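Local coordinates for trehalose monomycolate transport factor A (Mycolicibacterium smegmatis MC2 155, PDB 6T84), which is required for MmpL3-dependent transport of trehalose monomycolate to the mycobacterial cell wall and binds MmpL3 through the N-terminal part to which this probably cytoplasmic domain belongs, at residues R14-K19 / S157-W162; R38-T43 / A139-N144; A49-L54 / I64-E69; T72-H77 / V151-T156. All coordinates share one frame; numbering follows the deposited sequence.

Interaction 1 of 4, residues R14-K19 / S157-W162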
loop_
_atom_site.group_PDB
_atom_site.type_symbol
_atom_site.label_atom_id
_atom_site.label_comp_id
_atom_site.label_asym_id
_atom_site.label_seq_id
_atom_site.Cartn_x
_atom_site.Cartn_y
_atom_site.Cartn_z
ATOM N N ARG A 14 -16.608 8.874 -1.176
ATOM C CA ARG A 14 -15.325 8.843 -1.860
ATOM C C ARG A 14 -15.209 10.008 -2.850
ATOM O O ARG A 14 -14.132 10.621 -2.979
ATOM C CB ARG A 14 -15.141 7.473 -2.534
ATOM C CG ARG A 14 -13.756 7.288 -3.225
ATOM C CD ARG A 14 -12.635 7.091 -2.182
ATOM N NE ARG A 14 -12.874 5.956 -1.269
ATOM C CZ ARG A 14 -12.620 4.658 -1.519
ATOM N NH1 ARG A 14 -12.215 4.245 -2.731
ATOM N NH2 ARG A 14 -12.865 3.741 -0.577
ATOM N N LYS A 15 -16.292 10.345 -3.553
ATOM C CA LYS A 15 -16.293 11.521 -4.435
ATOM C C LYS A 15 -16.080 12.825 -3.656
ATOM O O LYS A 15 -15.334 13.709 -4.111
ATOM C CB LYS A 15 -17.620 11.551 -5.240
ATOM C CG LYS A 15 -17.517 12.281 -6.570
ATOM C CD LYS A 15 -18.851 12.239 -7.325
ATOM C CE LYS A 15 -19.316 10.820 -7.644
ATOM N NZ LYS A 15 -20.438 10.797 -8.645
ATOM N N SER A 16 -16.733 12.975 -2.490
ATOM C CA SER A 16 -16.519 14.164 -1.669
ATOM C C SER A 16 -15.065 14.273 -1.228
ATOM O O SER A 16 -14.482 15.368 -1.226
ATOM C CB SER A 16 -17.445 14.135 -0.437
ATOM O OG SER A 16 -17.214 15.243 0.460
ATOM N N TRP A 17 -14.475 13.159 -0.794
ATOM C CA TRP A 17 -13.092 13.166 -0.342
ATOM C C TRP A 17 -12.149 13.493 -1.492
ATOM O O TRP A 17 -11.209 14.273 -1.308
ATOM C CB TRP A 17 -12.813 11.797 0.250
ATOM C CG TRP A 17 -11.434 11.572 0.699
ATOM C CD1 TRP A 17 -10.858 12.020 1.869
ATOM C CD2 TRP A 17 -10.421 10.822 0.025
ATOM N NE1 TRP A 17 -9.570 11.583 1.955
ATOM C CE2 TRP A 17 -9.276 10.833 0.853
ATOM C CE3 TRP A 17 -10.373 10.121 -1.200
ATOM C CZ2 TRP A 17 -8.093 10.190 0.512
ATOM C CZ3 TRP A 17 -9.210 9.479 -1.543
ATOM C CH2 TRP A 17 -8.072 9.519 -0.686
ATOM N N ALA A 18 -12.401 12.937 -2.675
ATOM C CA ALA A 18 -11.604 13.286 -3.847
ATOM C C ALA A 18 -11.667 14.787 -4.099
ATOM O O ALA A 18 -10.646 15.448 -4.346
ATOM C CB ALA A 18 -12.131 12.541 -5.074
ATOM N N LYS A 19 -12.865 15.366 -4.022
ATOM C CA LYS A 19 -13.000 16.813 -4.236
ATOM C C LYS A 19 -12.199 17.604 -3.190
ATOM O O LYS A 19 -11.524 18.569 -3.530
ATOM C CB LYS A 19 -14.484 17.217 -4.198
ATOM C CG LYS A 19 -14.724 18.708 -4.328
ATOM C CD LYS A 19 -16.222 18.982 -4.089
ATOM C CE LYS A 19 -16.567 20.447 -4.392
ATOM N NZ LYS A 19 -18.022 20.727 -4.191
ATOM N N SER A 157 -13.369 1.059 5.589
ATOM C CA SER A 157 -12.707 2.232 6.119
ATOM C C SER A 157 -13.481 3.479 5.696
ATOM O O SER A 157 -14.169 3.494 4.683
ATOM C CB SER A 157 -11.276 2.301 5.570
ATOM O OG SER A 157 -10.498 1.227 6.071
ATOM N N ASN A 158 -13.320 4.552 6.461
ATOM C CA ASN A 158 -14.059 5.792 6.266
ATOM C C ASN A 158 -13.109 6.900 5.882
ATOM O O ASN A 158 -11.903 6.661 5.788
ATOM C CB ASN A 158 -14.866 6.134 7.518
ATOM C CG ASN A 158 -13.999 6.375 8.771
ATOM O OD1 ASN A 158 -12.835 6.758 8.695
ATOM N ND2 ASN A 158 -14.580 6.129 9.939
ATOM N N ARG A 159 -13.642 8.136 5.676
ATOM C CA ARG A 159 -12.774 9.186 5.133
ATOM C C ARG A 159 -11.623 9.557 6.036
ATOM O O ARG A 159 -10.538 9.855 5.535
ATOM C CB ARG A 159 -13.497 10.443 4.604
ATOM C CG ARG A 159 -13.954 11.420 5.599
ATOM C CD ARG A 159 -14.547 12.638 4.899
ATOM N NE ARG A 159 -13.552 13.543 4.313
ATOM C CZ ARG A 159 -13.821 14.466 3.370
ATOM N NH1 ARG A 159 -15.059 14.606 2.830
ATOM N NH2 ARG A 159 -12.850 15.228 2.923
ATOM N N ALA A 160 -11.821 9.513 7.349
ATOM C CA ALA A 160 -10.696 9.753 8.244
ATOM C C ALA A 160 -9.636 8.668 8.057
ATOM O O ALA A 160 -8.447 8.969 8.066
ATOM C CB ALA A 160 -11.174 9.806 9.716
ATOM N N GLN A 161 -10.053 7.421 7.838
ATOM C CA GLN A 161 -9.088 6.356 7.589
ATOM C C GLN A 161 -8.419 6.507 6.221
ATOM O O GLN A 161 -7.239 6.153 6.082
ATOM C CB GLN A 161 -9.748 4.994 7.718
ATOM C CG GLN A 161 -9.890 4.693 9.227
ATOM C CD GLN A 161 -10.877 3.599 9.532
ATOM O OE1 GLN A 161 -11.930 3.513 8.910
ATOM N NE2 GLN A 161 -10.552 2.761 10.518
ATOM N N TRP A 162 -9.130 7.037 5.213
ATOM C CA TRP A 162 -8.468 7.302 3.931
ATOM C C TRP A 162 -7.411 8.371 4.099
ATOM O O TRP A 162 -6.292 8.220 3.587
ATOM C CB TRP A 162 -9.480 7.721 2.844
ATOM C CG TRP A 162 -10.622 6.749 2.672
ATOM C CD1 TRP A 162 -10.624 5.412 2.973
ATOM C CD2 TRP A 162 -11.946 7.073 2.215
ATOM N NE1 TRP A 162 -11.878 4.884 2.720
ATOM C CE2 TRP A 162 -12.710 5.884 2.275
ATOM C CE3 TRP A 162 -12.562 8.264 1.778
ATOM C CZ2 TRP A 162 -14.082 5.847 1.930
ATOM C CZ3 TRP A 162 -13.898 8.220 1.394
ATOM C CH2 TRP A 162 -14.649 7.019 1.472
#
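R14 opens the packing of helix 10-21 against the first turn of helix 159-175, a helix-helix contact built on a cation-pi interaction and an edge-to-face tryptophan pair. Bends at chi2 and chi3 fold the arginine chain over one face of W162. R14 CD sits 4.1 Å from the centroid of the six-membered ring of W162, and R14 CZ lies 4.2 Å from the same centroid. The guanidinium stands upright on the indole, its plane turned 86° from the ring, so an edge with NE and NH2 meets the aromatic face. NH2 also forms a salt bridge with D66, and NH1 donates to the backbone O of N51. S16 contributes little beyond a weak hydrogen bond from R159 NH1 to its OG. W17 points at the partner helix and offers a ring face to the edge of W162, with the planes at 70°. W17 CA lies against one face of the R159 guanidinium, whose NH2 bonds S20 OG. The capping box of N158 and Q161 starts the second helix, and the methylene carbon CB of W162 lies 4.0 Å from the centroid of the six-membered ring of W17.

Interaction 2 of 4, residues R38-T43 / A139-N144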
loop_
_atom_site.group_PDB
_atom_site.type_symbol
_atom_site.label_atom_id
_atom_site.label_comp_id
_atom_site.label_asym_id
_atom_site.label_seq_id
_atom_site.Cartn_x
_atom_site.Cartn_y
_atom_site.Cartn_z
ATOM N N ARG A 38 1.632 -7.827 -6.261
ATOM C CA ARG A 38 1.899 -8.434 -4.956
ATOM C C ARG A 38 0.914 -7.918 -3.903
ATOM O O ARG A 38 -0.133 -7.368 -4.251
ATOM C CB ARG A 38 3.363 -8.181 -4.560
ATOM C CG ARG A 38 4.358 -8.796 -5.512
ATOM C CD ARG A 38 5.721 -8.882 -4.842
ATOM N NE ARG A 38 6.772 -9.339 -5.712
ATOM C CZ ARG A 38 7.417 -10.483 -5.545
ATOM N NH1 ARG A 38 7.114 -11.305 -4.544
ATOM N NH2 ARG A 38 8.389 -10.796 -6.360
ATOM N N GLY A 39 1.234 -8.094 -2.609
ATOM C CA GLY A 39 0.315 -7.681 -1.561
ATOM C C GLY A 39 -1.037 -8.313 -1.775
ATOM O O GLY A 39 -1.141 -9.506 -2.112
ATOM N N VAL A 40 -2.100 -7.508 -1.654
ATOM C CA VAL A 40 -3.440 -8.043 -1.907
ATOM C C VAL A 40 -3.710 -8.379 -3.356
ATOM O O VAL A 40 -4.700 -9.073 -3.633
ATOM C CB VAL A 40 -4.593 -7.148 -1.408
ATOM C CG1 VAL A 40 -4.499 -6.969 0.048
ATOM C CG2 VAL A 40 -4.576 -5.810 -2.072
ATOM N N MET A 41 -2.864 -7.936 -4.283
ATOM C CA MET A 41 -3.127 -8.196 -5.697
ATOM C C MET A 41 -2.876 -9.649 -6.084
ATOM O O MET A 41 -3.446 -10.112 -7.072
ATOM C CB MET A 41 -2.287 -7.297 -6.595
ATOM C CG MET A 41 -2.313 -5.844 -6.300
ATOM S SD MET A 41 -3.986 -5.146 -6.272
ATOM C CE MET A 41 -3.608 -3.507 -5.671
ATOM N N SER A 42 -2.081 -10.390 -5.309
ATOM C CA SER A 42 -1.810 -11.767 -5.712
ATOM C C SER A 42 -2.951 -12.720 -5.361
ATOM O O SER A 42 -3.109 -13.749 -6.025
ATOM C CB SER A 42 -0.479 -12.250 -5.141
ATOM O OG SER A 42 -0.464 -12.179 -3.724
ATOM N N THR A 43 -3.760 -12.394 -4.348
ATOM C CA THR A 43 -4.862 -13.250 -3.918
ATOM C C THR A 43 -6.209 -12.849 -4.528
ATOM O O THR A 43 -7.263 -13.239 -4.012
ATOM C CB THR A 43 -4.944 -13.322 -2.391
ATOM O OG1 THR A 43 -5.139 -12.010 -1.845
ATOM C CG2 THR A 43 -3.662 -13.920 -1.817
ATOM N N ALA A 139 -4.095 -0.160 8.514
ATOM C CA ALA A 139 -3.085 -0.379 7.468
ATOM C C ALA A 139 -2.611 -1.824 7.573
ATOM O O ALA A 139 -1.569 -2.141 8.143
ATOM C CB ALA A 139 -1.955 0.629 7.635
ATOM N N GLU A 140 -3.431 -2.732 7.040
ATOM C CA GLU A 140 -3.261 -4.160 7.307
ATOM C C GLU A 140 -2.062 -4.739 6.577
ATOM O O GLU A 140 -1.328 -5.557 7.140
ATOM C CB GLU A 140 -4.519 -4.924 6.900
ATOM C CG GLU A 140 -5.776 -4.509 7.699
ATOM C CD GLU A 140 -6.872 -5.572 7.694
ATOM O OE1 GLU A 140 -7.694 -5.553 8.626
ATOM O OE2 GLU A 140 -6.881 -6.442 6.779
ATOM N N ILE A 141 -1.885 -4.374 5.316
ATOM C CA ILE A 141 -0.787 -4.879 4.503
ATOM C C ILE A 141 -0.195 -3.659 3.810
ATOM O O ILE A 141 -0.912 -2.895 3.159
ATOM C CB ILE A 141 -1.254 -5.919 3.464
ATOM C CG1 ILE A 141 -1.933 -7.144 4.106
ATOM C CG2 ILE A 141 -0.070 -6.384 2.626
ATOM C CD1 ILE A 141 -2.565 -8.074 3.081
ATOM N N MET A 142 1.114 -3.456 3.962
ATOM C CA MET A 142 1.847 -2.398 3.274
ATOM C C MET A 142 2.999 -3.054 2.543
ATOM O O MET A 142 3.688 -3.916 3.109
ATOM C CB MET A 142 2.448 -1.375 4.271
ATOM C CG MET A 142 1.399 -0.810 5.214
ATOM S SD MET A 142 2.121 0.475 6.233
ATOM C CE MET A 142 1.921 -0.277 7.819
ATOM N N TRP A 143 3.257 -2.633 1.296
ATOM C CA TRP A 143 4.317 -3.289 0.545
ATOM C C TRP A 143 4.747 -2.372 -0.572
ATOM O O TRP A 143 4.044 -1.426 -0.911
ATOM C CB TRP A 143 3.911 -4.661 -0.012
ATOM C CG TRP A 143 2.974 -4.621 -1.227
ATOM C CD1 TRP A 143 3.355 -4.864 -2.526
ATOM C CD2 TRP A 143 1.548 -4.363 -1.261
ATOM N NE1 TRP A 143 2.244 -4.783 -3.356
ATOM C CE2 TRP A 143 1.138 -4.463 -2.620
ATOM C CE3 TRP A 143 0.572 -4.080 -0.274
ATOM C CZ2 TRP A 143 -0.186 -4.293 -3.019
ATOM C CZ3 TRP A 143 -0.724 -3.875 -0.673
ATOM C CH2 TRP A 143 -1.101 -4.013 -2.031
ATOM N N ASN A 144 5.905 -2.654 -1.136
ATOM C CA ASN A 144 6.285 -1.965 -2.354
ATOM C C ASN A 144 6.508 -2.937 -3.496
ATOM O O ASN A 144 6.747 -4.138 -3.319
ATOM C CB ASN A 144 7.524 -1.125 -2.183
ATOM C CG ASN A 144 8.770 -1.997 -2.098
ATOM O OD1 ASN A 144 9.019 -2.691 -1.068
ATOM N ND2 ASN A 144 9.571 -1.992 -3.177
#
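A chi1 of 75° sets CG of W143 between its own backbone N and carbonyl carbon, and chi2 of 104° turns the indole so that one face lies against the backbone of R38 and G39. I141, two residues earlier on strand 141-144, has CG1 anti to its carbonyl carbon, and its extended chi2 carries CD1 out to V40. The centre of the contact is G39, whose CA stands 3.5 Å from the centroid of the six-membered ring of W143, only 13° off the ring normal, in a CH-pi contact. The carbonyl carbon of R38 covers the same face nearer the rim. G39 adopts a positive phi, a conformation that favours glycine, and its bare CA lies directly against the ring. Beyond it, the short 3-10 segment at V40 and M41 is braced by the backbone bond from M41 N to R38 O, 2.8 Å long. The two methyls of V40 divide their work: CG1 meets I141 CD1 at 3.8 Å, while CG2 approaches W143 CH2 at 3.9 Å. M41 adds CG at 4.2 Å from W143 CZ2. The indole N-H and the charged end of R38 find their partners outside the two segments. E145 OE2 accepts from both W143 NE1 and the backbone N of R38, tying the indole and the loop to one carboxylate, and the R38 guanidinium forms a salt bridge with D100. With no hydrogen bond between them, the two segments meet through CH-pi and apolar packing, while E145 adds the polar tie and probably fixes how the indole is turned.

Interaction 3 of 4, residues A49-L54 / I64-E69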
loop_
_atom_site.group_PDB
_atom_site.type_symbol
_atom_site.label_atom_id
_atom_site.label_comp_id
_atom_site.label_asym_id
_atom_site.label_seq_id
_atom_site.Cartn_x
_atom_site.Cartn_y
_atom_site.Cartn_z
ATOM N N ALA A 49 -11.039 -2.167 -10.517
ATOM C CA ALA A 49 -10.924 -1.147 -9.480
ATOM C C ALA A 49 -12.190 -0.296 -9.490
ATOM O O ALA A 49 -12.652 0.149 -10.563
ATOM C CB ALA A 49 -9.701 -0.291 -9.783
ATOM N N LYS A 50 -12.771 -0.056 -8.317
ATOM C CA LYS A 50 -13.986 0.748 -8.223
ATOM C C LYS A 50 -13.774 1.912 -7.283
ATOM O O LYS A 50 -12.898 1.885 -6.415
ATOM C CB LYS A 50 -15.207 -0.076 -7.777
ATOM C CG LYS A 50 -15.626 -1.058 -8.875
ATOM C CD LYS A 50 -16.971 -1.642 -8.640
ATOM C CE LYS A 50 -17.326 -2.558 -9.830
ATOM N NZ LYS A 50 -18.412 -3.517 -9.522
ATOM N N ASN A 51 -14.658 2.908 -7.386
ATOM C CA ASN A 51 -14.565 4.118 -6.553
ATOM C C ASN A 51 -13.135 4.660 -6.556
ATOM O O ASN A 51 -12.459 4.790 -5.521
ATOM C CB ASN A 51 -15.027 3.843 -5.118
ATOM C CG ASN A 51 -16.473 3.633 -5.035
ATOM O OD1 ASN A 51 -17.233 4.400 -5.594
ATOM N ND2 ASN A 51 -16.899 2.606 -4.293
ATOM N N VAL A 52 -12.675 4.919 -7.770
ATOM C CA VAL A 52 -11.270 5.198 -8.044
ATOM C C VAL A 52 -11.010 6.689 -7.881
ATOM O O VAL A 52 -11.754 7.535 -8.418
ATOM C CB VAL A 52 -10.928 4.738 -9.466
ATOM C CG1 VAL A 52 -9.429 5.035 -9.770
ATOM C CG2 VAL A 52 -11.238 3.252 -9.642
ATOM N N VAL A 53 -9.911 7.033 -7.197
ATOM C CA VAL A 53 -9.518 8.416 -7.020
ATOM C C VAL A 53 -8.077 8.528 -7.519
ATOM O O VAL A 53 -7.206 7.723 -7.131
ATOM C CB VAL A 53 -9.628 8.833 -5.530
ATOM C CG1 VAL A 53 -9.149 10.281 -5.346
ATOM C CG2 VAL A 53 -11.083 8.695 -5.072
ATOM N N LEU A 54 -7.814 9.500 -8.378
ATOM C CA LEU A 54 -6.529 9.649 -9.046
ATOM C C LEU A 54 -5.999 11.030 -8.700
ATOM O O LEU A 54 -6.654 12.039 -9.009
ATOM C CB LEU A 54 -6.712 9.535 -10.581
ATOM C CG LEU A 54 -7.496 8.289 -11.074
ATOM C CD1 LEU A 54 -9.035 8.543 -11.144
ATOM C CD2 LEU A 54 -6.936 7.801 -12.433
ATOM N N ILE A 64 -6.269 5.640 -5.369
ATOM C CA ILE A 64 -7.014 5.052 -4.261
ATOM C C ILE A 64 -8.213 4.360 -4.874
ATOM O O ILE A 64 -8.920 4.961 -5.691
ATOM C CB ILE A 64 -7.460 6.139 -3.270
ATOM C CG1 ILE A 64 -6.216 6.942 -2.802
ATOM C CG2 ILE A 64 -8.177 5.471 -2.060
ATOM C CD1 ILE A 64 -6.056 8.295 -3.474
ATOM N N PHE A 65 -8.450 3.112 -4.484
ATOM C CA PHE A 65 -9.531 2.375 -5.149
ATOM C C PHE A 65 -9.958 1.209 -4.271
ATOM O O PHE A 65 -9.254 0.827 -3.328
ATOM C CB PHE A 65 -9.115 1.876 -6.550
ATOM C CG PHE A 65 -7.842 1.113 -6.542
ATOM C CD1 PHE A 65 -7.843 -0.270 -6.306
ATOM C CD2 PHE A 65 -6.626 1.769 -6.704
ATOM C CE1 PHE A 65 -6.623 -0.990 -6.226
ATOM C CE2 PHE A 65 -5.417 1.050 -6.670
ATOM C CZ PHE A 65 -5.417 -0.331 -6.439
ATOM N N ASP A 66 -11.141 0.665 -4.570
ATOM C CA ASP A 66 -11.650 -0.502 -3.873
ATOM C C ASP A 66 -11.527 -1.719 -4.783
ATOM O O ASP A 66 -11.746 -1.627 -5.995
ATOM C CB ASP A 66 -13.131 -0.324 -3.503
ATOM C CG ASP A 66 -13.370 0.868 -2.611
ATOM O OD1 ASP A 66 -12.447 1.274 -1.869
ATOM O OD2 ASP A 66 -14.515 1.373 -2.612
ATOM N N ILE A 67 -11.172 -2.846 -4.184
ATOM C CA ILE A 67 -11.280 -4.155 -4.819
ATOM C C ILE A 67 -12.411 -4.852 -4.088
ATOM O O ILE A 67 -12.254 -5.238 -2.931
ATOM C CB ILE A 67 -9.970 -4.952 -4.673
ATOM C CG1 ILE A 67 -8.784 -4.080 -5.154
ATOM C CG2 ILE A 67 -10.083 -6.298 -5.392
ATOM C CD1 ILE A 67 -7.423 -4.770 -5.038
ATOM N N GLU A 68 -13.562 -5.012 -4.747
ATOM C CA GLU A 68 -14.796 -5.379 -4.028
ATOM C C GLU A 68 -14.622 -6.490 -2.998
ATOM O O GLU A 68 -14.073 -7.555 -3.295
ATOM C CB GLU A 68 -15.872 -5.797 -5.018
ATOM C CG GLU A 68 -16.565 -4.644 -5.697
ATOM C CD GLU A 68 -17.397 -5.112 -6.862
ATOM O OE1 GLU A 68 -18.550 -5.525 -6.637
ATOM O OE2 GLU A 68 -16.885 -5.098 -7.999
ATOM N N GLU A 69 -15.108 -6.220 -1.787
ATOM C CA GLU A 69 -15.075 -7.165 -0.670
ATOM C C GLU A 69 -13.671 -7.703 -0.382
ATOM O O GLU A 69 -13.512 -8.811 0.133
ATOM C CB GLU A 69 -16.079 -8.299 -0.883
ATOM C CG GLU A 69 -17.497 -7.812 -1.144
ATOM C CD GLU A 69 -18.456 -8.949 -1.446
ATOM O OE1 GLU A 69 -17.987 -10.101 -1.594
ATOM O OE2 GLU A 69 -19.679 -8.692 -1.533
HETATM O O HOH W 1 -16.477 -0.120 -3.874
#
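K50 and D66 form an antiparallel hydrogen-bonded pair, as do V53 and I64, and between them the register slips by one residue in a beta bulge at the open end of the hairpin of strands 52-57 and 60-67. This is the tight part of the contact. D66 N donates to K50 O at 2.8 Å and V53 N to I64 O at 2.7 Å, each bond returned by its partner. At the bulge, where the chain turns a corner at N51, V52 CA makes a CA-H...O contact of 3.3 Å with I64 O. V53 and I64 lie side by side, CG1 of the valine 4.1 Å from CD1 of the isoleucine, while A49 CB and V52 CG2 pack on F65 CB.

N51 leans across to D66, its ND2 giving a hydrogen bond of 3.2 Å to OD2 on the anti side, tilted 24° from the carboxylate plane. N51 OD1 is bonded to Y25 OH. A water at 2.8 Å from D66 OD2 donates to it and weakly accepts from N51 ND2, bridging the pair.

The solvent side is looser. The extended K50 chain brings NZ to 2.7 Å from E68 OE2, a salt bridge met from above the carboxylate plane; E68 is exposed and poorly ordered, making this link less certain than the backbone bonds.

Helix 10-21 covers the face bearing V53, I64 and D66: W17 touches I64, R14 packs on V53, and the R14 guanidinium pairs with D66 OD1, which also binds T72 OG1. Strands 24-26 and 71-77 flank the hairpin.

Interaction 4 of 4, residues T72-H77 / V151-T156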
loop_
_atom_site.group_PDB
_atom_site.type_symbol
_atom_site.label_atom_id
_atom_site.label_comp_id
_atom_site.label_asym_id
_atom_site.label_seq_id
_atom_site.Cartn_x
_atom_site.Cartn_y
_atom_site.Cartn_z
ATOM N N THR A 72 -9.562 -1.656 0.355
ATOM C CA THR A 72 -9.319 -0.358 -0.256
ATOM C C THR A 72 -7.800 -0.193 -0.297
ATOM O O THR A 72 -7.130 -0.435 0.707
ATOM C CB THR A 72 -9.949 0.757 0.592
ATOM O OG1 THR A 72 -11.400 0.626 0.557
ATOM C CG2 THR A 72 -9.556 2.183 0.120
ATOM N N VAL A 73 -7.256 0.127 -1.453
ATOM C CA VAL A 73 -5.814 0.223 -1.671
ATOM C C VAL A 73 -5.445 1.658 -1.994
ATOM O O VAL A 73 -6.131 2.328 -2.776
ATOM C CB VAL A 73 -5.380 -0.714 -2.818
ATOM C CG1 VAL A 73 -3.887 -0.593 -3.055
ATOM C CG2 VAL A 73 -5.753 -2.159 -2.453
ATOM N N ILE A 74 -4.310 2.108 -1.462
ATOM C CA ILE A 74 -3.701 3.379 -1.835
ATOM C C ILE A 74 -2.328 3.052 -2.394
ATOM O O ILE A 74 -1.534 2.373 -1.720
ATOM C CB ILE A 74 -3.572 4.296 -0.600
ATOM C CG1 ILE A 74 -4.951 4.585 -0.008
ATOM C CG2 ILE A 74 -2.813 5.594 -0.953
ATOM C CD1 ILE A 74 -4.851 5.352 1.383
ATOM N N ALA A 75 -2.072 3.462 -3.654
ATOM C CA ALA A 75 -0.788 3.216 -4.322
ATOM C C ALA A 75 -0.108 4.544 -4.597
ATOM O O ALA A 75 -0.701 5.410 -5.245
ATOM C CB ALA A 75 -0.978 2.499 -5.655
ATOM N N LEU A 76 1.135 4.702 -4.125
ATOM C CA LEU A 76 1.892 5.940 -4.282
ATOM C C LEU A 76 3.122 5.712 -5.155
ATOM O O LEU A 76 3.884 4.770 -4.927
ATOM C CB LEU A 76 2.331 6.462 -2.920
ATOM C CG LEU A 76 3.236 7.716 -2.895
ATOM C CD1 LEU A 76 2.491 8.934 -3.443
ATOM C CD2 LEU A 76 3.750 8.024 -1.420
ATOM N N HIS A 77 3.302 6.554 -6.165
ATOM C CA HIS A 77 4.439 6.351 -7.056
ATOM C C HIS A 77 5.775 6.684 -6.397
ATOM O O HIS A 77 5.905 7.687 -5.695
ATOM C CB HIS A 77 4.268 7.225 -8.303
ATOM C CG HIS A 77 5.286 6.937 -9.355
ATOM N ND1 HIS A 77 6.357 7.776 -9.629
ATOM C CD2 HIS A 77 5.373 5.913 -10.242
ATOM C CE1 HIS A 77 7.069 7.261 -10.617
ATOM N NE2 HIS A 77 6.496 6.134 -11.009
ATOM N N VAL A 151 -0.629 0.572 0.374
ATOM C CA VAL A 151 -1.261 0.202 1.636
ATOM C C VAL A 151 -2.651 -0.353 1.330
ATOM O O VAL A 151 -3.421 0.263 0.581
ATOM C CB VAL A 151 -1.365 1.418 2.582
ATOM C CG1 VAL A 151 -2.269 1.073 3.824
ATOM C CG2 VAL A 151 0.052 1.991 2.952
ATOM N N ALA A 152 -2.986 -1.498 1.935
ATOM C CA ALA A 152 -4.309 -2.082 1.830
ATOM C C ALA A 152 -4.994 -1.978 3.180
ATOM O O ALA A 152 -4.386 -2.278 4.227
ATOM C CB ALA A 152 -4.256 -3.540 1.367
ATOM N N MET A 153 -6.239 -1.522 3.183
ATOM C CA MET A 153 -7.061 -1.428 4.382
ATOM C C MET A 153 -8.435 -2.020 4.123
ATOM O O MET A 153 -8.827 -2.240 2.970
ATOM C CB MET A 153 -7.191 0.047 4.819
ATOM C CG MET A 153 -7.972 0.961 3.884
ATOM S SD MET A 153 -7.972 2.717 4.362
ATOM C CE MET A 153 -6.384 3.174 3.737
ATOM N N PRO A 154 -9.228 -2.255 5.165
ATOM C CA PRO A 154 -10.597 -2.758 4.938
ATOM C C PRO A 154 -11.433 -1.792 4.083
ATOM O O PRO A 154 -11.283 -0.572 4.155
ATOM C CB PRO A 154 -11.167 -2.909 6.354
ATOM C CG PRO A 154 -9.923 -3.119 7.189
ATOM C CD PRO A 154 -8.878 -2.199 6.601
ATOM N N VAL A 155 -12.354 -2.364 3.290
ATOM C CA VAL A 155 -13.216 -1.535 2.441
ATOM C C VAL A 155 -14.191 -0.744 3.267
ATOM O O VAL A 155 -14.743 0.249 2.795
ATOM C CB VAL A 155 -13.960 -2.368 1.377
ATOM C CG1 VAL A 155 -14.838 -1.481 0.509
ATOM C CG2 VAL A 155 -13.007 -3.033 0.490
ATOM N N THR A 156 -14.461 -1.173 4.469
ATOM C CA THR A 156 -15.315 -0.429 5.384
ATOM C C THR A 156 -14.612 0.785 5.983
ATOM O O THR A 156 -15.211 1.479 6.809
ATOM C CB THR A 156 -15.781 -1.380 6.494
ATOM O OG1 THR A 156 -14.651 -2.145 6.951
ATOM C CG2 THR A 156 -16.828 -2.344 5.980
HETATM O O HOH W 2 -12.880 2.328 2.110
#
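Four backbone hydrogen bonds join T72 to M153 and I74 to V151 as antiparallel hydrogen-bonded pairs in the central part of the large sheet. All four are 2.8 to 2.9 Å from N to O, given and returned between T72 and M153 and between I74 and V151. V73 and A152 form the non-hydrogen-bonded pair between them, where CA-H...O contacts run from V73 CA to V151 O and from A152 CA to T72 O.

Apolar contacts fall on both faces. On the face of T72, I74, V151 and M153, the methionine CG lies 3.8 Å from T72 CB. In the M153 conformer described, one of two, a chi3 of 80° bends the chain, and its methyl CE comes to 3.6 Å from I74 CD1. On the other face, V73 CG2 approaches A152 CB at 4.3 Å. T72 OG1 is in van der Waals contact with V155 CA at 3.4 Å, where strand 148-153 has given way to a turn.

The polar contacts gather at the same hydroxyl. A water donates to T72 OG1 at 2.7 Å and to V155 O at 2.9 Å, linking the strand to that turn, and D66 OD1 is also hydrogen-bonded to the hydroxyl.

Helix 159-175 covers the face of I74 and V151, with L166 and V169 against I74. Strand 60-67 flanks strand 71-77 through the F65-V73 backbone bond, and strand 141-144 lies beside A152.

Overall arrangement
Interactions 3 and 4 are neighbouring parts of one antiparallel sheet, joined by backbone bonding between F65 and V73, and both rest chiefly on strand pairing. Interaction 4 lies near the centre of the chain; interaction 3, about 13 Å from it between centres, carries an exposed salt bridge at one end. Interactions 1 and 2 are also largely buried, their centres about 16 Å and 6 Å from the chain centre. Interaction 1 packs two helices together by aromatic and cation-pi contacts, and R14 connects it to interaction 3. Interaction 2 sets a loop on strand 141-144, with V40 meeting A152 of interaction 4 and M41 meeting F65 and I67 of interaction 3.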